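Local coordinates for protein DNA polymerase sliding clamp 2 (Thermococcus kodakarensis, PDB 3LX2) that probably encircles DNA as a ring-shaped homotrimer and tethers the replicative DNA polymerase and other proteins to it as a moving platform, at residues V6-R11 with M233-G238; L229-Y232 with G238-S241; F13-A18 with L209-D214; G102-G105 with T109-K112; S65-A70 with L91-E96. One frame throughout, in Å; residues are numbered along the deposited sequence.

Contact 1 of 5, residues V6-R11 with M233-G238; sequences VFDSAR and MVRDAG. With SO4 (sulfate ion), chain E.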
# COMPACT_ATOMS: atom_id res chain seq x y z
N VAL A 6 -16.77 -19.03 -20.74
CA VAL A 6 -15.88 -17.91 -20.89
C VAL A 6 -16.56 -16.68 -20.33
O VAL A 6 -17.68 -16.34 -20.77
CB VAL A 6 -15.57 -17.63 -22.37
CG1 VAL A 6 -14.60 -16.51 -22.44
CG2 VAL A 6 -15.00 -18.87 -23.11
N PHE A 7 -15.91 -16.04 -19.35
CA PHE A 7 -16.42 -14.79 -18.80
C PHE A 7 -15.46 -13.67 -19.17
O PHE A 7 -14.26 -13.83 -19.08
CB PHE A 7 -16.64 -14.95 -17.27
CG PHE A 7 -17.38 -13.79 -16.60
CD1 PHE A 7 -18.72 -13.53 -16.88
CD2 PHE A 7 -16.73 -12.98 -15.66
CE1 PHE A 7 -19.43 -12.44 -16.22
CE2 PHE A 7 -17.41 -11.91 -14.98
CZ PHE A 7 -18.76 -11.64 -15.27
N ASP A 8 -15.94 -12.52 -19.57
CA ASP A 8 -15.00 -11.52 -20.10
C ASP A 8 -14.30 -10.64 -19.06
O ASP A 8 -13.60 -9.69 -19.41
CB ASP A 8 -15.64 -10.64 -21.16
CG ASP A 8 -16.77 -9.85 -20.60
OD1 ASP A 8 -16.87 -9.78 -19.36
OD2 ASP A 8 -17.53 -9.27 -21.40
N SER A 9 -14.47 -10.94 -17.78
CA SER A 9 -13.69 -10.23 -16.76
C SER A 9 -13.30 -11.10 -15.56
O SER A 9 -14.07 -11.27 -14.59
CB SER A 9 -14.43 -8.96 -16.32
OG SER A 9 -13.67 -8.24 -15.37
N ALA A 10 -12.09 -11.65 -15.64
CA ALA A 10 -11.58 -12.47 -14.58
C ALA A 10 -11.57 -11.72 -13.22
O ALA A 10 -11.81 -12.30 -12.18
CB ALA A 10 -10.22 -12.97 -14.95
N ARG A 11 -11.32 -10.42 -13.29
CA ARG A 11 -11.26 -9.53 -12.13
C ARG A 11 -12.60 -9.35 -11.47
O ARG A 11 -12.67 -9.45 -10.28
CB ARG A 11 -10.70 -8.15 -12.47
CG ARG A 11 -9.21 -7.97 -12.24
CD ARG A 11 -8.90 -6.84 -13.11
NE ARG A 11 -8.09 -5.77 -12.55
CZ ARG A 11 -8.23 -4.48 -12.86
NH1 ARG A 11 -9.21 -4.01 -13.66
NH2 ARG A 11 -7.39 -3.63 -12.34
N MET A 233 -27.37 -7.77 -7.36
CA MET A 233 -27.62 -8.13 -8.76
C MET A 233 -26.30 -8.07 -9.47
O MET A 233 -25.54 -7.15 -9.24
CB MET A 233 -28.60 -7.16 -9.37
CG MET A 233 -29.96 -7.24 -8.76
SD MET A 233 -30.44 -8.96 -8.47
CE MET A 233 -32.24 -8.76 -8.38
N VAL A 234 -25.96 -9.08 -10.27
CA VAL A 234 -24.65 -9.04 -10.99
C VAL A 234 -24.90 -8.86 -12.49
O VAL A 234 -25.57 -9.67 -13.11
CB VAL A 234 -23.62 -10.14 -10.57
CG1 VAL A 234 -24.28 -11.23 -9.74
CG2 VAL A 234 -22.83 -10.72 -11.76
N ARG A 235 -24.44 -7.73 -13.01
CA ARG A 235 -24.77 -7.27 -14.36
C ARG A 235 -26.23 -7.45 -14.74
O ARG A 235 -26.52 -7.93 -15.84
CB ARG A 235 -23.91 -7.96 -15.41
CG ARG A 235 -22.44 -7.57 -15.41
CD ARG A 235 -21.76 -8.40 -16.46
NE ARG A 235 -20.31 -8.29 -16.41
CZ ARG A 235 -19.51 -8.83 -17.32
NH1 ARG A 235 -20.03 -9.53 -18.33
NH2 ARG A 235 -18.19 -8.68 -17.21
N ASP A 236 -27.14 -7.08 -13.84
CA ASP A 236 -28.57 -7.11 -14.17
C ASP A 236 -28.93 -8.43 -14.81
O ASP A 236 -29.26 -8.49 -16.02
CB ASP A 236 -28.93 -5.95 -15.13
CG ASP A 236 -29.87 -4.89 -14.49
OD1 ASP A 236 -29.50 -4.31 -13.43
OD2 ASP A 236 -30.96 -4.63 -15.06
N ALA A 237 -28.83 -9.49 -13.99
CA ALA A 237 -29.09 -10.89 -14.39
C ALA A 237 -28.64 -11.86 -13.31
O ALA A 237 -29.43 -12.63 -12.80
CB ALA A 237 -28.44 -11.24 -15.73
N GLY A 238 -27.37 -11.83 -12.94
CA GLY A 238 -26.94 -12.62 -11.77
C GLY A 238 -27.57 -12.16 -10.45
O GLY A 238 -27.90 -10.99 -10.32
S SO4 E . -11.66 -5.37 -15.90
O1 SO4 E . -12.68 -6.15 -15.26
O2 SO4 E . -10.36 -6.05 -15.85
O3 SO4 E . -12.14 -5.29 -17.29
O4 SO4 E . -11.51 -4.04 -15.28

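Contact 2 of 5, residues L229-Y232 with G238-S241; sequences LLKY and GEVS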
# COMPACT_ATOMS: atom_id res chain seq x y z
N LEU A 229 -31.23 -10.24 4.98
CA LEU A 229 -30.84 -10.45 3.56
C LEU A 229 -30.02 -9.29 3.00
O LEU A 229 -30.38 -8.13 3.17
CB LEU A 229 -32.02 -10.74 2.63
CG LEU A 229 -31.69 -10.74 1.10
CD1 LEU A 229 -30.82 -11.96 0.65
CD2 LEU A 229 -32.92 -10.55 0.15
N LEU A 230 -28.90 -9.60 2.37
CA LEU A 230 -28.19 -8.64 1.54
C LEU A 230 -27.99 -9.36 0.20
O LEU A 230 -27.40 -10.47 0.13
CB LEU A 230 -26.83 -8.27 2.10
CG LEU A 230 -26.57 -7.70 3.49
CD1 LEU A 230 -25.14 -7.27 3.56
CD2 LEU A 230 -27.46 -6.50 3.77
N LYS A 231 -28.51 -8.71 -0.83
CA LYS A 231 -28.56 -9.26 -2.16
C LYS A 231 -27.94 -8.27 -3.15
O LYS A 231 -28.24 -7.05 -3.12
CB LYS A 231 -30.01 -9.55 -2.53
CG LYS A 231 -30.28 -9.92 -4.01
CD LYS A 231 -31.75 -10.37 -4.07
CE LYS A 231 -32.19 -10.66 -5.48
NZ LYS A 231 -33.39 -11.55 -5.47
N TYR A 232 -27.04 -8.78 -3.99
CA TYR A 232 -26.58 -8.00 -5.11
C TYR A 232 -26.82 -8.60 -6.48
O TYR A 232 -26.56 -9.80 -6.72
CB TYR A 232 -25.16 -7.42 -4.96
CG TYR A 232 -23.96 -8.31 -4.57
CD1 TYR A 232 -23.59 -8.50 -3.22
CD2 TYR A 232 -23.10 -8.83 -5.56
CE1 TYR A 232 -22.43 -9.26 -2.85
CE2 TYR A 232 -21.90 -9.60 -5.19
CZ TYR A 232 -21.59 -9.80 -3.85
OH TYR A 232 -20.45 -10.52 -3.48
N GLY A 238 -27.37 -11.83 -12.94
CA GLY A 238 -26.94 -12.62 -11.77
C GLY A 238 -27.57 -12.16 -10.45
O GLY A 238 -27.90 -10.99 -10.32
N GLU A 239 -27.72 -13.07 -9.50
CA GLU A 239 -28.08 -12.73 -8.12
C GLU A 239 -27.01 -13.24 -7.23
O GLU A 239 -26.46 -14.26 -7.48
CB GLU A 239 -29.33 -13.49 -7.73
CG GLU A 239 -30.67 -12.94 -8.24
CD GLU A 239 -31.87 -13.60 -7.54
OE1 GLU A 239 -31.67 -14.56 -6.72
OE2 GLU A 239 -33.01 -13.14 -7.80
N VAL A 240 -26.73 -12.53 -6.15
CA VAL A 240 -25.94 -13.04 -5.02
C VAL A 240 -26.58 -12.58 -3.71
O VAL A 240 -26.74 -11.38 -3.47
CB VAL A 240 -24.46 -12.58 -5.02
CG1 VAL A 240 -23.71 -13.28 -3.90
CG2 VAL A 240 -23.81 -12.90 -6.31
N SER A 241 -26.87 -13.56 -2.88
CA SER A 241 -27.73 -13.42 -1.72
C SER A 241 -27.05 -14.04 -0.54
O SER A 241 -26.61 -15.18 -0.61
CB SER A 241 -29.01 -14.20 -1.94
OG SER A 241 -29.71 -13.69 -3.05

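Contact 3 of 5, residues F13-A18 with L209-D214; sequences FESLIA and LRSLAD. With SO4 (sulfate ion), chain D.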
# COMPACT_ATOMS: atom_id res chain seq x y z
N PHE A 13 -14.85 -11.55 -11.66
CA PHE A 13 -15.07 -12.88 -11.02
C PHE A 13 -14.23 -13.12 -9.78
O PHE A 13 -14.66 -13.80 -8.85
CB PHE A 13 -14.76 -13.98 -12.01
CG PHE A 13 -15.61 -15.17 -11.87
CD1 PHE A 13 -15.18 -16.26 -11.14
CD2 PHE A 13 -16.84 -15.25 -12.52
CE1 PHE A 13 -15.95 -17.43 -11.04
CE2 PHE A 13 -17.65 -16.45 -12.40
CZ PHE A 13 -17.18 -17.53 -11.64
N GLU A 14 -13.00 -12.59 -9.79
CA GLU A 14 -12.11 -12.62 -8.61
C GLU A 14 -12.87 -12.10 -7.38
O GLU A 14 -12.69 -12.57 -6.28
CB GLU A 14 -10.92 -11.71 -8.88
CG GLU A 14 -9.84 -11.64 -7.78
CD GLU A 14 -10.21 -10.71 -6.66
OE1 GLU A 14 -11.06 -9.83 -6.89
OE2 GLU A 14 -9.72 -10.86 -5.52
N SER A 15 -13.71 -11.11 -7.61
CA SER A 15 -14.26 -10.35 -6.58
C SER A 15 -15.47 -11.06 -5.93
O SER A 15 -15.70 -11.00 -4.71
CB SER A 15 -14.56 -8.95 -7.14
OG SER A 15 -15.80 -8.59 -6.63
N LEU A 16 -16.22 -11.79 -6.73
CA LEU A 16 -17.14 -12.78 -6.20
C LEU A 16 -16.42 -13.89 -5.44
O LEU A 16 -16.89 -14.36 -4.39
CB LEU A 16 -17.84 -13.42 -7.36
CG LEU A 16 -18.88 -14.46 -7.00
CD1 LEU A 16 -20.11 -13.79 -6.39
CD2 LEU A 16 -19.23 -15.24 -8.30
N ILE A 17 -15.31 -14.36 -5.96
CA ILE A 17 -14.68 -15.47 -5.27
C ILE A 17 -14.13 -15.01 -3.92
O ILE A 17 -14.16 -15.79 -2.94
CB ILE A 17 -13.65 -16.21 -6.15
CG1 ILE A 17 -14.35 -16.84 -7.36
CG2 ILE A 17 -12.96 -17.31 -5.42
CD1 ILE A 17 -15.49 -17.65 -7.00
N ALA A 18 -13.66 -13.75 -3.89
CA ALA A 18 -13.10 -13.13 -2.70
C ALA A 18 -14.18 -13.07 -1.59
O ALA A 18 -13.92 -13.33 -0.43
CB ALA A 18 -12.50 -11.73 -3.00
N LEU A 209 -19.60 -7.11 2.06
CA LEU A 209 -19.62 -5.82 1.32
C LEU A 209 -18.27 -5.37 0.76
O LEU A 209 -18.21 -4.41 0.02
CB LEU A 209 -20.15 -4.69 2.24
CG LEU A 209 -21.57 -4.84 2.88
CD1 LEU A 209 -21.83 -3.87 4.08
CD2 LEU A 209 -22.74 -4.80 1.83
N ARG A 210 -17.19 -6.05 1.11
CA ARG A 210 -15.86 -5.54 0.68
C ARG A 210 -15.57 -5.58 -0.81
O ARG A 210 -14.96 -4.66 -1.31
CB ARG A 210 -14.74 -6.20 1.46
CG ARG A 210 -13.36 -5.60 1.21
CD ARG A 210 -12.28 -6.33 2.07
NE ARG A 210 -12.31 -5.87 3.46
CZ ARG A 210 -12.69 -6.59 4.51
NH1 ARG A 210 -13.11 -7.86 4.37
NH2 ARG A 210 -12.64 -6.05 5.72
N SER A 211 -15.97 -6.62 -1.52
CA SER A 211 -15.77 -6.67 -3.00
C SER A 211 -16.53 -5.60 -3.81
O SER A 211 -15.99 -5.05 -4.75
CB SER A 211 -16.12 -8.04 -3.57
OG SER A 211 -15.13 -8.99 -3.26
N LEU A 212 -17.76 -5.29 -3.42
CA LEU A 212 -18.60 -4.34 -4.12
C LEU A 212 -18.00 -2.93 -4.23
O LEU A 212 -17.25 -2.48 -3.34
CB LEU A 212 -19.95 -4.26 -3.41
CG LEU A 212 -20.72 -5.58 -3.33
CD1 LEU A 212 -21.99 -5.26 -2.67
CD2 LEU A 212 -20.96 -6.16 -4.74
N ALA A 213 -18.33 -2.25 -5.32
CA ALA A 213 -17.88 -0.86 -5.48
C ALA A 213 -18.93 0.06 -4.82
O ALA A 213 -20.10 -0.35 -4.74
CB ALA A 213 -17.69 -0.51 -6.96
N ASP A 214 -18.52 1.26 -4.37
CA ASP A 214 -19.43 2.07 -3.53
C ASP A 214 -20.76 2.28 -4.20
O ASP A 214 -21.80 2.42 -3.54
CB ASP A 214 -18.84 3.42 -3.16
CG ASP A 214 -17.74 3.33 -2.12
OD1 ASP A 214 -17.57 2.29 -1.42
OD2 ASP A 214 -16.99 4.31 -2.03
S SO4 D . -15.30 2.17 -5.61
O1 SO4 D . -16.24 2.01 -4.49
O2 SO4 D . -14.64 0.90 -5.92
O3 SO4 D . -16.09 2.70 -6.75
O4 SO4 D . -14.21 3.06 -5.23

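Contact 4 of 5, residues G102-G105 with T109-K112; sequences GLLG and TWFK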
# COMPACT_ATOMS: atom_id res chain seq x y z
N GLY A 102 -8.22 -20.65 -17.22
CA GLY A 102 -7.37 -19.89 -18.09
C GLY A 102 -7.50 -18.41 -17.88
O GLY A 102 -8.58 -17.92 -17.60
N LEU A 103 -6.39 -17.71 -18.04
CA LEU A 103 -6.40 -16.24 -17.92
C LEU A 103 -5.84 -15.69 -19.23
O LEU A 103 -4.67 -15.91 -19.55
CB LEU A 103 -5.54 -15.78 -16.73
CG LEU A 103 -6.00 -16.18 -15.31
CD1 LEU A 103 -5.00 -15.65 -14.25
CD2 LEU A 103 -7.35 -15.62 -14.97
N LEU A 104 -6.67 -15.04 -20.02
CA LEU A 104 -6.25 -14.70 -21.37
C LEU A 104 -6.06 -13.20 -21.52
O LEU A 104 -7.01 -12.43 -21.40
CB LEU A 104 -7.24 -15.26 -22.43
CG LEU A 104 -7.81 -16.69 -22.20
CD1 LEU A 104 -8.47 -17.24 -23.44
CD2 LEU A 104 -6.82 -17.69 -21.72
N GLY A 105 -4.81 -12.79 -21.74
CA GLY A 105 -4.47 -11.37 -21.92
C GLY A 105 -3.38 -11.18 -22.97
O GLY A 105 -3.49 -11.72 -24.06
N THR A 109 -2.44 -17.88 -19.71
CA THR A 109 -1.99 -18.66 -18.55
C THR A 109 -3.13 -19.65 -18.22
O THR A 109 -4.34 -19.25 -18.18
CB THR A 109 -1.67 -17.73 -17.37
OG1 THR A 109 -0.48 -16.96 -17.66
CG2 THR A 109 -1.38 -18.52 -16.12
N TRP A 110 -2.76 -20.93 -18.03
CA TRP A 110 -3.71 -22.03 -17.92
C TRP A 110 -3.32 -22.88 -16.76
O TRP A 110 -2.23 -23.50 -16.75
CB TRP A 110 -3.76 -22.93 -19.17
CG TRP A 110 -4.32 -22.34 -20.43
CD1 TRP A 110 -3.59 -21.79 -21.48
CD2 TRP A 110 -5.70 -22.23 -20.82
NE1 TRP A 110 -4.44 -21.38 -22.49
CE2 TRP A 110 -5.73 -21.61 -22.11
CE3 TRP A 110 -6.91 -22.63 -20.24
CZ2 TRP A 110 -6.91 -21.38 -22.81
CZ3 TRP A 110 -8.08 -22.39 -20.92
CH2 TRP A 110 -8.08 -21.76 -22.20
N PHE A 111 -4.18 -22.90 -15.76
CA PHE A 111 -3.99 -23.65 -14.55
C PHE A 111 -4.88 -24.86 -14.57
O PHE A 111 -5.99 -24.85 -15.11
CB PHE A 111 -4.50 -22.83 -13.37
CG PHE A 111 -3.54 -21.85 -12.89
CD1 PHE A 111 -2.54 -22.23 -12.01
CD2 PHE A 111 -3.60 -20.52 -13.33
CE1 PHE A 111 -1.60 -21.29 -11.57
CE2 PHE A 111 -2.67 -19.61 -12.91
CZ PHE A 111 -1.68 -20.00 -12.02
N LYS A 112 -4.41 -25.89 -13.88
CA LYS A 112 -5.29 -27.03 -13.56
C LYS A 112 -5.37 -27.27 -12.05
O LYS A 112 -4.34 -27.42 -11.36
CB LYS A 112 -4.87 -28.27 -14.30
CG LYS A 112 -5.48 -28.31 -15.66
CD LYS A 112 -5.33 -29.65 -16.34
CE LYS A 112 -3.95 -29.77 -16.93
NZ LYS A 112 -3.96 -30.73 -18.07

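Contact 5 of 5, residues S65-A70 with L91-E96; sequences SEEAIA and LRKGGE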
# COMPACT_ATOMS: atom_id res chain seq x y z
N SER A 65 -23.14 -32.57 -20.21
CA SER A 65 -23.77 -33.06 -19.01
C SER A 65 -23.63 -32.04 -17.86
O SER A 65 -22.52 -31.57 -17.57
CB SER A 65 -23.18 -34.40 -18.60
OG SER A 65 -23.98 -35.46 -19.12
N GLU A 66 -24.75 -31.73 -17.23
CA GLU A 66 -24.81 -30.95 -16.03
C GLU A 66 -24.23 -31.71 -14.88
O GLU A 66 -24.54 -32.88 -14.69
CB GLU A 66 -26.27 -30.68 -15.69
CG GLU A 66 -27.16 -30.42 -16.90
CD GLU A 66 -28.46 -29.74 -16.55
OE1 GLU A 66 -29.24 -30.34 -15.76
OE2 GLU A 66 -28.70 -28.62 -17.09
N GLU A 67 -23.41 -31.03 -14.09
CA GLU A 67 -22.81 -31.61 -12.91
C GLU A 67 -22.31 -30.56 -11.93
O GLU A 67 -22.05 -29.40 -12.30
CB GLU A 67 -21.67 -32.56 -13.29
CG GLU A 67 -20.47 -31.89 -13.91
CD GLU A 67 -19.18 -32.70 -13.72
OE1 GLU A 67 -18.49 -32.98 -14.73
OE2 GLU A 67 -18.86 -33.07 -12.55
N ALA A 68 -22.20 -31.00 -10.68
CA ALA A 68 -21.58 -30.25 -9.60
C ALA A 68 -20.09 -30.49 -9.56
O ALA A 68 -19.64 -31.64 -9.51
CB ALA A 68 -22.17 -30.68 -8.29
N ILE A 69 -19.33 -29.40 -9.54
CA ILE A 69 -17.90 -29.46 -9.24
C ILE A 69 -17.62 -28.76 -7.93
O ILE A 69 -18.36 -27.87 -7.50
CB ILE A 69 -17.03 -28.81 -10.33
CG1 ILE A 69 -17.61 -27.46 -10.74
CG2 ILE A 69 -16.86 -29.76 -11.52
CD1 ILE A 69 -16.74 -26.69 -11.70
N ALA A 70 -16.53 -29.15 -7.29
CA ALA A 70 -16.19 -28.65 -6.00
C ALA A 70 -14.68 -28.46 -5.93
O ALA A 70 -13.92 -29.27 -6.46
CB ALA A 70 -16.67 -29.64 -4.90
N LEU A 91 -13.31 -21.10 -17.80
CA LEU A 91 -13.41 -22.29 -16.99
C LEU A 91 -13.77 -23.47 -17.88
O LEU A 91 -14.72 -23.43 -18.65
CB LEU A 91 -14.45 -22.11 -15.91
CG LEU A 91 -14.31 -20.88 -15.01
CD1 LEU A 91 -15.64 -20.70 -14.19
CD2 LEU A 91 -13.12 -21.03 -14.09
N ARG A 92 -12.99 -24.53 -17.75
CA ARG A 92 -13.07 -25.62 -18.66
C ARG A 92 -12.85 -26.98 -17.99
O ARG A 92 -11.88 -27.18 -17.25
CB ARG A 92 -12.06 -25.43 -19.77
CG ARG A 92 -12.09 -26.53 -20.74
CD ARG A 92 -10.83 -26.51 -21.53
NE ARG A 92 -10.86 -25.43 -22.51
CZ ARG A 92 -9.77 -24.93 -23.06
NH1 ARG A 92 -8.56 -25.37 -22.70
NH2 ARG A 92 -9.89 -23.97 -23.96
N LYS A 93 -13.77 -27.90 -18.26
CA LYS A 93 -13.68 -29.23 -17.74
C LYS A 93 -13.89 -30.22 -18.85
O LYS A 93 -14.86 -30.12 -19.62
CB LYS A 93 -14.68 -29.49 -16.63
CG LYS A 93 -14.45 -30.85 -15.97
CD LYS A 93 -15.41 -31.13 -14.85
CE LYS A 93 -15.22 -32.56 -14.34
NZ LYS A 93 -15.57 -33.57 -15.39
N GLY A 94 -12.95 -31.16 -18.93
CA GLY A 94 -13.04 -32.28 -19.84
C GLY A 94 -13.21 -33.59 -19.10
O GLY A 94 -13.92 -33.67 -18.07
N GLY A 95 -12.55 -34.61 -19.63
CA GLY A 95 -12.59 -35.98 -19.10
C GLY A 95 -12.14 -36.13 -17.66
O GLY A 95 -12.91 -36.62 -16.81
N GLU A 96 -10.91 -35.72 -17.36
CA GLU A 96 -10.31 -35.95 -16.03
C GLU A 96 -11.01 -35.18 -14.88
O GLU A 96 -12.03 -34.48 -15.10
CB GLU A 96 -8.80 -35.67 -16.03
CG GLU A 96 -7.91 -36.82 -16.54
CD GLU A 96 -7.26 -36.54 -17.91
OE1 GLU A 96 -6.04 -36.22 -17.98
OE2 GLU A 96 -7.98 -36.64 -18.93

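Contact 1 of 5, residues V6-R11 with M233-G238
Arg235 reaches from one half of the subunit to the other and meets Phe7 and Asp8. Its chain is extended from CG to NE, which carries the guanidinium across a gap where the nearest CA atoms, those of Ser9 and Arg235, are 11.7 Å apart. Phe7 CZ lies over one face of the Arg235 guanidinium, 3.6 Å from Arg235 CZ. The two planes are 25° apart. Asp8 comes to the edge of the same group. Arg235 NH2 donates to Asp8 OD1 at 2.8 Å in a fairly straight bond, and the oxygen receives it on its syn lone pair. The carboxylate is turned 50° from the guanidinium plane, and Arg235 NH1 adds a weak bond to Asp8 OD1 at 3.3 Å. Glu12 gives Arg235 NH2 a second salt bridge. The Asp8 carboxylate is placed here by a chi1 of 63°, with CG between the backbone N and the carbonyl carbon. Further along, Ser9 caps helix 10-21 through Glu12 N, and Arg11 NH1 binds a sulfate ion weakly. A classic beta bulge, Ala237 and Gly238 opposite Val234, shapes the hairpin turn that carries Arg235. The whole is an arginine-aspartate salt bridge with an aromatic ring against the guanidinium, linking the two halves of a PCNA subunit.

Contact 2 of 5, residues L229-Y232 with G238-S241
Gly238 opens the second strand of an antiparallel beta hairpin, and Glu239 follows with a salt bridge to Lys231. The hairpin lies in the large sheet that joins the two halves of the subunit. Lys231 NZ sits 2.8 Å from Glu239 OE2, but as a hydrogen bond this contact is weak. The lysine is extended beyond CG, and its CG stands anti to the backbone N (chi1 170°). This carries the amine along the sheet face to the carboxylate. Val240 is the hydrogen-bonded partner of Tyr232. Tyr232 N donates to Val240 O at 2.7 Å, and Val240 N returns a bond to Tyr232 O at 2.8 Å. Their side chains run alongside one another from the same sheet face. Val240 forms a CH-pi contact over one face of the Tyr232 ring: Val240 CB lies 4.0 Å from the ring centroid and 14° off its normal. Both side chains face helix 10-21, where Val240 touches Leu16 and Tyr232 touches Thr19. Ser241 pairs with Lys231 at a non-hydrogen-bonded site, their CA atoms 4.3 Å apart. Its OG lies beside the aliphatic part of Lys231, and Ser241 CB packs against Leu229 CD1 at 3.9 Å.

Contact 3 of 5, residues F13-A18 with L209-D214
Ser211 lays its CB and OG against Ser15, on a helix from the other half of the subunit. The contact joins helix 10-21 to the loop that follows helix 202-209. These belong to the two similar domains of a PCNA subunit, so the contact spans the seam between them. The nearest CA atoms, those of Ser15 and Ser211, are 5.4 Å apart. This close approach is consistent with the small side chains on both sides. Ser211 OG stands beside its own backbone N, at chi1 -74°, and donates to the main-chain Ser15 O. The donor is tilted 26° from the carbonyl plane. Thr19 OG1 is hydrogen-bonded to both Ser15 O and Ser211 OG, which adds a second hydroxyl to the group. The methyl of Ala18 touches the hydroxyl from one turn further on, with Ala18 CB 3.8 Å from Ser211 OG. Beyond Ser211, Leu212 O accepts a bond from Lys142 NZ. A sulfate ion, probably from the crystallisation liquor, lies beside Asp214 N at a doubtfully short distance. At the seam itself, Ser15 OG rests 3.1 Å from Ser211 CB, while the two OG atoms, 3.5 Å apart, are too poorly angled to bond.

Contact 4 of 5, residues G102-G105 with T109-K112
A tight beta hairpin at the subunit edge brings strand 98-104 against strand 108-114, the outermost strand of its sheet within this chain. The two run antiparallel, at 171°, with the axes of their short segments 4.6 Å apart. Leu103 and Thr109 form the hydrogen-bonded pair. Leu103 N donates to Thr109 O at 2.6 Å. Thr109 N returns a bond to Leu103 O at 3.0 Å. Next to it, Gly102 and Trp110 form a non-hydrogen-bonded pair, their CA atoms 4.2 Å apart. Gly102 CA also makes a CA-H...O contact with Thr109 O at 3.1 Å. The indole of Trp110 reaches the neighbouring strand. CG stands beside the backbone N (chi1 -68°) and chi2 is 97°, which brings the ring to Gly102. Gly102 has no side chain, and the indole lies close against its CA, with Gly102 CA 3.5 Å from Trp110 CE3. Leu104 CD2 meets the six-membered ring obliquely at its CZ2 side, 3.8 Å from Trp110 CZ2. The leucine and the indole meet at a slant. On the other sheet face, Leu103 and Phe111 touch Leu82.

The outer edge of strand 108-114 is used by the trimer. Residues Thr109 to Lys112 pair antiparallel with a strand of the second subunit, and Thr109 OG1 bonds to Thr177 of that subunit. The hairpin's own bonds therefore hold in register a strand whose remaining backbone groups continue the sheet into the neighbour and help close the ring.

Contact 5 of 5, residues S65-A70 with L91-E96
The two strands here do not pair with each other: Ile69 and Lys93 have the closest CA atoms, and these are 9.5 Å apart. Strand 67-72 is the outermost strand of the large sheet, and strand 88-93 belongs to a different sheet. Side chains alone bridge the gap between them. Glu67, Ile69 and Lys93 all point across it. Lys93 CG stands opposite the backbone N (chi1 -173°), and the chain stays extended as far as CE. A bend at chi4 (-65°) then turns the amine. Lys93 NZ donates to Glu67 OE1 at 3.1 Å in a salt bridge. The carboxylate oxygen is met on its syn side, 18° out of the carboxylate plane. The two side chains cross at about a right angle. Lys93 NZ also donates to Gly94 O of its own segment, again at 3.1 Å, and almost in line with that C=O. Nearer the backbone, Ile69 and Lys93 pass alongside, pointing opposite ways, with Ile69 CG2 3.9 Å from Lys93 CD. Phe3 touches both Ile69 and Lys93, and Leu115 packs on the lysine as well.

The lysine is thus split in use. Its methylenes join the apolar filling between two sheets, while its amine is held by a carboxylate and a carbonyl. The nearby Glu67 carboxylate would probably favour the charged form of the amine.

In the fold
Contacts 1 and 3 each join the N-terminal half of the chain to the C-terminal half. Both use helix 10-21, and their centres are 11 Å apart. Contact 2 holds the hairpin of strands 228-234 and 238-244 beside them; it shares Gly238 with contact 1 and touches contact 3 through Val240 and Leu16. Contacts 4 and 5 lie in the N-terminal half, with centres 17 Å apart, where Trp110 packs on Arg92. Along the chain, the loops of contacts 5 and 4 follow one another inside the long span that contact 3 closes; contacts 1 and 2 end together on strand 238-244, contact 2 last. Contacts 1 and 3 thus tie the two domains together, while contact 4 faces the next subunit of the ring.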